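Local atomic coordinates of alpha-1,2-mannosidase (Bacteroides thetaiotaomicron, PDB entry 2WW2), a protein that hydrolyses alpha-mannosides with inversion of anomeric configuration, as a member of the calcium-dependent glycoside hydrolase family 92. Residues Ser235-Arg249 with Phe301-Tyr313. Residues are numbered along the deposited sequence; the frame is centred on the assembly and turned at random.
Sequences SSFISPEQAAINFNR and FYEFDSQGNPVYY
The carbonyl oxygen of Phe304 takes three donors from helix 240-250: Gln242 NE2 at 3.0 Å, and Arg249 NH1 and NH2, which grip it end-on as a pair. Gln242 reaches it from above the carbonyl plane; its CG is anti to the backbone N, and a bend at chi2 (62°) turns the amide toward the hairpin. The guanidinium of Arg249, brought round by a bend at chi3, lays one face against Phe304 CB, while NH2 adds a weak bond to Asp305 O.

Deeper in the contact, the carboxylate of Glu303 is buried among donors. OE1 accepts Ser236 OG at 2.7 Å from the syn side, a little out of the carboxylate plane, and Asn246 ND2 at 2.8 Å from the anti side, tilted further from it (34°), whereas OE2 receives Phe237 N on its syn lone pair at 3.0 Å. These three neutral donors hold the carboxylate against rotation and would probably stabilise a negative charge on it. Asn246 is held in turn: ND2 also donates to Ser235 O, and OD1 accepts from Gln242 NE2 and from a water that bridges to Phe304 N.

Beside this polar core the Phe237 ring forms an offset stack with Phe301, centroids 4.5 Å apart and planes at 29°, with CZ of Phe301 over its centre. Ile238 CD1 packs on Val311 CG2 at 3.6 Å.

Ser236 OG also accepts from Ile238 N, an ST turn, and Ser239 N-caps the helix that follows. The contact thus fastens the end of strand 229-236 and this helix to a beta hairpin, strands 299-304 and 310-313 joined through a type I turn at Asp305-Gly308.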
loop_
_atom_site.group_PDB
_atom_site.type_symbol
_atom_site.label_atom_id
_atom_site.label_comp_id
_atom_site.label_asym_id
_atom_site.label_seq_id
_atom_site.Cartn_x
_atom_site.Cartn_y
_atom_site.Cartn_z
ATOM N N SER A 235 20.191 -31.796 -34.467
ATOM C CA SER A 235 19.899 -32.842 -33.497
ATOM C C SER A 235 18.578 -33.514 -33.831
ATOM O O SER A 235 17.799 -33.029 -34.673
ATOM C CB SER A 235 19.857 -32.275 -32.064
ATOM O OG SER A 235 18.652 -31.545 -31.841
ATOM N N SER A 236 18.323 -34.625 -33.159
ATOM C CA SER A 236 17.086 -35.379 -33.347
ATOM C C SER A 236 16.694 -36.001 -32.010
ATOM O O SER A 236 17.565 -36.324 -31.198
ATOM C CB SER A 236 17.294 -36.500 -34.385
ATOM O OG SER A 236 16.131 -37.306 -34.498
ATOM N N PHE A 237 15.397 -36.192 -31.791
ATOM C CA PHE A 237 14.942 -36.958 -30.631
ATOM C C PHE A 237 14.713 -38.426 -30.983
ATOM O O PHE A 237 14.420 -39.235 -30.110
ATOM C CB PHE A 237 13.657 -36.341 -30.043
ATOM C CG PHE A 237 13.895 -35.042 -29.342
ATOM C CD1 PHE A 237 14.421 -35.022 -28.051
ATOM C CD2 PHE A 237 13.640 -33.837 -29.985
ATOM C CE1 PHE A 237 14.668 -33.814 -27.391
ATOM C CE2 PHE A 237 13.892 -32.635 -29.347
ATOM C CZ PHE A 237 14.410 -32.630 -28.036
ATOM N N ILE A 238 14.868 -38.768 -32.254
ATOM C CA ILE A 238 14.583 -40.132 -32.718
ATOM C C ILE A 238 15.807 -41.037 -32.675
ATOM O O ILE A 238 15.747 -42.118 -32.082
ATOM C CB ILE A 238 13.925 -40.124 -34.132
ATOM C CG1 ILE A 238 12.517 -39.544 -34.022
ATOM C CG2 ILE A 238 13.876 -41.557 -34.762
ATOM C CD1 ILE A 238 11.912 -39.112 -35.361
ATOM N N SER A 239 16.912 -40.597 -33.278
ATOM C CA SER A 239 18.118 -41.421 -33.370
ATOM C C SER A 239 19.285 -40.631 -33.960
ATOM O O SER A 239 19.081 -39.583 -34.578
ATOM C CB SER A 239 17.834 -42.591 -34.310
ATOM O OG SER A 239 17.806 -42.105 -35.653
ATOM N N PRO A 240 20.518 -41.146 -33.807
ATOM C CA PRO A 240 21.652 -40.501 -34.466
ATOM C C PRO A 240 21.506 -40.464 -35.985
ATOM O O PRO A 240 21.885 -39.476 -36.615
ATOM C CB PRO A 240 22.846 -41.372 -34.040
ATOM C CG PRO A 240 22.434 -41.894 -32.700
ATOM C CD PRO A 240 20.962 -42.206 -32.879
ATOM N N GLU A 241 20.945 -41.524 -36.567
ATOM C CA GLU A 241 20.653 -41.535 -38.003
ATOM C C GLU A 241 19.696 -40.404 -38.410
ATOM O O GLU A 241 19.891 -39.751 -39.433
ATOM C CB GLU A 241 20.080 -42.900 -38.417
ATOM C CG GLU A 241 21.091 -44.052 -38.284
ATOM C CD GLU A 241 21.489 -44.368 -36.823
ATOM O OE1 GLU A 241 20.659 -44.192 -35.885
ATOM O OE2 GLU A 241 22.647 -44.817 -36.622
ATOM N N GLN A 242 18.657 -40.165 -37.622
ATOM C CA GLN A 242 17.724 -39.094 -37.960
ATOM C C GLN A 242 18.395 -37.736 -37.763
ATOM O O GLN A 242 18.101 -36.789 -38.485
ATOM C CB GLN A 242 16.444 -39.183 -37.122
ATOM C CG GLN A 242 15.405 -38.113 -37.469
ATOM C CD GLN A 242 14.895 -38.210 -38.909
ATOM O OE1 GLN A 242 14.553 -39.298 -39.392
ATOM N NE2 GLN A 242 14.813 -37.065 -39.589
ATOM N N ALA A 243 19.286 -37.633 -36.785
ATOM C CA ALA A 243 20.018 -36.366 -36.601
ATOM C C ALA A 243 20.839 -36.054 -37.857
ATOM O O ALA A 243 20.963 -34.893 -38.264
ATOM C CB ALA A 243 20.913 -36.418 -35.359
ATOM N N ALA A 244 21.378 -37.093 -38.492
ATOM C CA ALA A 244 22.192 -36.885 -39.693
ATOM C C ALA A 244 21.314 -36.491 -40.878
ATOM O O ALA A 244 21.697 -35.667 -41.702
ATOM C CB ALA A 244 23.023 -38.128 -40.008
ATOM N N ILE A 245 20.125 -37.077 -40.964
ATOM C CA ILE A 245 19.157 -36.663 -41.988
ATOM C C ILE A 245 18.785 -35.177 -41.820
ATOM O O ILE A 245 18.783 -34.405 -42.799
ATOM C CB ILE A 245 17.881 -37.546 -41.914
ATOM C CG1 ILE A 245 18.209 -38.974 -42.361
ATOM C CG2 ILE A 245 16.751 -36.957 -42.761
ATOM C CD1 ILE A 245 17.149 -40.013 -41.976
ATOM N N ASN A 246 18.468 -34.783 -40.586
ATOM C CA ASN A 246 18.161 -33.385 -40.273
ATOM C C ASN A 246 19.320 -32.479 -40.664
ATOM O O ASN A 246 19.108 -31.443 -41.279
ATOM C CB ASN A 246 17.856 -33.189 -38.778
ATOM C CG ASN A 246 16.591 -33.917 -38.345
ATOM O OD1 ASN A 246 15.807 -34.348 -39.186
ATOM N ND2 ASN A 246 16.383 -34.041 -37.034
ATOM N N PHE A 247 20.537 -32.884 -40.298
ATOM C CA PHE A 247 21.753 -32.127 -40.640
ATOM C C PHE A 247 21.873 -31.953 -42.152
ATOM O O PHE A 247 22.108 -30.846 -42.660
ATOM C CB PHE A 247 22.989 -32.866 -40.106
ATOM C CG PHE A 247 24.316 -32.194 -40.432
ATOM C CD1 PHE A 247 24.965 -31.387 -39.485
ATOM C CD2 PHE A 247 24.929 -32.402 -41.661
ATOM C CE1 PHE A 247 26.190 -30.785 -39.768
ATOM C CE2 PHE A 247 26.150 -31.797 -41.957
ATOM C CZ PHE A 247 26.785 -30.994 -41.004
ATOM N N ASN A 248 21.708 -33.054 -42.876
ATOM C CA ASN A 248 21.902 -33.023 -44.331
ATOM C C ASN A 248 20.831 -32.227 -45.049
ATOM O O ASN A 248 21.106 -31.538 -46.045
ATOM C CB ASN A 248 22.023 -34.442 -44.881
ATOM C CG ASN A 248 23.376 -35.045 -44.586
ATOM O OD1 ASN A 248 24.405 -34.380 -44.740
ATOM N ND2 ASN A 248 23.391 -36.310 -44.167
ATOM N N ARG A 249 19.612 -32.275 -44.527
ATOM C CA ARG A 249 18.550 -31.520 -45.148
ATOM C C ARG A 249 18.653 -30.030 -44.848
ATOM O O ARG A 249 18.366 -29.207 -45.718
ATOM C CB ARG A 249 17.181 -32.030 -44.707
ATOM C CG ARG A 249 16.063 -31.467 -45.572
ATOM C CD ARG A 249 14.709 -32.022 -45.196
ATOM N NE ARG A 249 14.573 -33.463 -45.422
ATOM C CZ ARG A 249 14.416 -34.367 -44.456
ATOM N NH1 ARG A 249 14.437 -33.996 -43.172
ATOM N NH2 ARG A 249 14.257 -35.648 -44.767
ATOM N N PHE A 301 7.482 -30.979 -32.646
ATOM C CA PHE A 301 8.315 -32.027 -32.062
ATOM C C PHE A 301 8.446 -33.208 -33.041
ATOM O O PHE A 301 8.831 -34.329 -32.665
ATOM C CB PHE A 301 7.700 -32.478 -30.736
ATOM C CG PHE A 301 8.700 -33.043 -29.768
ATOM C CD1 PHE A 301 9.627 -32.214 -29.152
ATOM C CD2 PHE A 301 8.699 -34.401 -29.457
ATOM C CE1 PHE A 301 10.562 -32.742 -28.244
ATOM C CE2 PHE A 301 9.615 -34.921 -28.538
ATOM C CZ PHE A 301 10.557 -34.077 -27.943
ATOM N N TYR A 302 8.115 -32.947 -34.302
ATOM C CA TYR A 302 8.229 -33.950 -35.347
ATOM C C TYR A 302 9.386 -33.616 -36.283
ATOM O O TYR A 302 9.941 -32.484 -36.272
ATOM C CB TYR A 302 6.920 -34.078 -36.142
ATOM C CG TYR A 302 6.406 -32.781 -36.743
ATOM C CD1 TYR A 302 6.747 -32.402 -38.041
ATOM C CD2 TYR A 302 5.582 -31.941 -36.010
ATOM C CE1 TYR A 302 6.280 -31.213 -38.589
ATOM C CE2 TYR A 302 5.106 -30.750 -36.548
ATOM C CZ TYR A 302 5.454 -30.400 -37.831
ATOM O OH TYR A 302 4.970 -29.230 -38.348
ATOM N N GLU A 303 9.724 -34.599 -37.099
ATOM C CA GLU A 303 10.889 -34.562 -37.951
ATOM C C GLU A 303 10.488 -35.226 -39.266
ATOM O O GLU A 303 9.445 -35.881 -39.349
ATOM C CB GLU A 303 12.043 -35.318 -37.256
ATOM C CG GLU A 303 12.189 -34.901 -35.770
ATOM C CD GLU A 303 13.417 -35.480 -35.071
ATOM O OE1 GLU A 303 14.482 -35.590 -35.702
ATOM O OE2 GLU A 303 13.314 -35.791 -33.868
ATOM N N PHE A 304 11.290 -35.045 -40.302
ATOM C CA PHE A 304 10.969 -35.669 -41.575
ATOM C C PHE A 304 11.976 -36.748 -41.887
ATOM O O PHE A 304 13.167 -36.476 -42.010
ATOM C CB PHE A 304 10.900 -34.628 -42.686
ATOM C CG PHE A 304 9.781 -33.644 -42.503
ATOM C CD1 PHE A 304 8.485 -33.983 -42.872
ATOM C CD2 PHE A 304 10.019 -32.391 -41.959
ATOM C CE1 PHE A 304 7.446 -33.085 -42.706
ATOM C CE2 PHE A 304 8.987 -31.486 -41.778
ATOM C CZ PHE A 304 7.687 -31.845 -42.157
ATOM N N ASP A 305 11.479 -37.972 -42.020
ATOM C CA ASP A 305 12.341 -39.133 -42.198
ATOM C C ASP A 305 12.988 -39.182 -43.590
ATOM O O ASP A 305 12.875 -38.232 -44.356
ATOM C CB ASP A 305 11.554 -40.414 -41.899
ATOM C CG ASP A 305 10.495 -40.729 -42.956
ATOM O OD1 ASP A 305 10.433 -40.072 -44.019
ATOM O OD2 ASP A 305 9.705 -41.654 -42.705
ATOM N N SER A 306 13.672 -40.278 -43.911
ATOM C CA SER A 306 14.386 -40.365 -45.201
ATOM C C SER A 306 13.444 -40.293 -46.401
ATOM O O SER A 306 13.859 -39.896 -47.486
ATOM C CB SER A 306 15.262 -41.617 -45.288
ATOM O OG SER A 306 14.479 -42.788 -45.181
ATOM N N GLN A 307 12.176 -40.646 -46.200
ATOM C CA GLN A 307 11.184 -40.582 -47.269
ATOM C C GLN A 307 10.476 -39.230 -47.295
ATOM O O GLN A 307 9.558 -39.014 -48.095
ATOM C CB GLN A 307 10.149 -41.694 -47.115
ATOM C CG GLN A 307 10.383 -42.914 -47.988
ATOM C CD GLN A 307 11.847 -43.274 -48.114
ATOM O OE1 GLN A 307 12.471 -43.742 -47.159
ATOM N NE2 GLN A 307 12.409 -43.065 -49.305
ATOM N N GLY A 308 10.887 -38.327 -46.412
ATOM C CA GLY A 308 10.261 -37.014 -46.329
ATOM C C GLY A 308 8.964 -36.984 -45.539
ATOM O O GLY A 308 8.247 -35.993 -45.567
ATOM N N ASN A 309 8.657 -38.059 -44.824
ATOM C CA ASN A 309 7.402 -38.134 -44.082
ATOM C C ASN A 309 7.570 -37.722 -42.625
ATOM O O ASN A 309 8.606 -38.012 -42.026
ATOM C CB ASN A 309 6.834 -39.546 -44.160
ATOM C CG ASN A 309 6.495 -39.938 -45.567
ATOM O OD1 ASN A 309 5.980 -39.121 -46.325
ATOM N ND2 ASN A 309 6.786 -41.185 -45.936
ATOM N N PRO A 310 6.556 -37.038 -42.059
ATOM C CA PRO A 310 6.657 -36.548 -40.678
ATOM C C PRO A 310 6.599 -37.701 -39.689
ATOM O O PRO A 310 5.697 -38.539 -39.764
ATOM C CB PRO A 310 5.419 -35.650 -40.517
ATOM C CG PRO A 310 4.412 -36.210 -41.536
ATOM C CD PRO A 310 5.258 -36.721 -42.688
ATOM N N VAL A 311 7.571 -37.754 -38.785
ATOM C CA VAL A 311 7.591 -38.746 -37.726
ATOM C C VAL A 311 8.002 -38.035 -36.439
ATOM O O VAL A 311 8.564 -36.929 -36.475
ATOM C CB VAL A 311 8.590 -39.900 -38.018
ATOM C CG1 VAL A 311 8.078 -40.784 -39.145
ATOM C CG2 VAL A 311 9.981 -39.345 -38.369
ATOM N N TYR A 312 7.703 -38.647 -35.299
ATOM C CA TYR A 312 8.148 -38.076 -34.043
ATOM C C TYR A 312 8.439 -39.141 -33.015
ATOM O O TYR A 312 7.808 -40.208 -32.985
ATOM C CB TYR A 312 7.122 -37.062 -33.492
ATOM C CG TYR A 312 5.750 -37.657 -33.181
ATOM C CD1 TYR A 312 5.461 -38.150 -31.910
ATOM C CD2 TYR A 312 4.754 -37.720 -34.153
ATOM C CE1 TYR A 312 4.212 -38.703 -31.619
ATOM C CE2 TYR A 312 3.486 -38.283 -33.874
ATOM C CZ TYR A 312 3.229 -38.767 -32.598
ATOM O OH TYR A 312 1.998 -39.321 -32.283
ATOM N N TYR A 313 9.426 -38.837 -32.182
ATOM C CA TYR A 313 9.632 -39.529 -30.925
ATOM C C TYR A 313 8.528 -39.068 -29.983
ATOM O O TYR A 313 8.373 -37.868 -29.749
ATOM C CB TYR A 313 10.986 -39.128 -30.326
ATOM C CG TYR A 313 11.195 -39.613 -28.892
ATOM C CD1 TYR A 313 11.532 -40.937 -28.632
ATOM C CD2 TYR A 313 11.089 -38.737 -27.809
ATOM C CE1 TYR A 313 11.754 -41.388 -27.326
ATOM C CE2 TYR A 313 11.298 -39.180 -26.495
ATOM C CZ TYR A 313 11.625 -40.504 -26.261
ATOM O OH TYR A 313 11.848 -40.944 -24.969
HETATM O O HOH W 1 13.446 -33.167 -40.090
#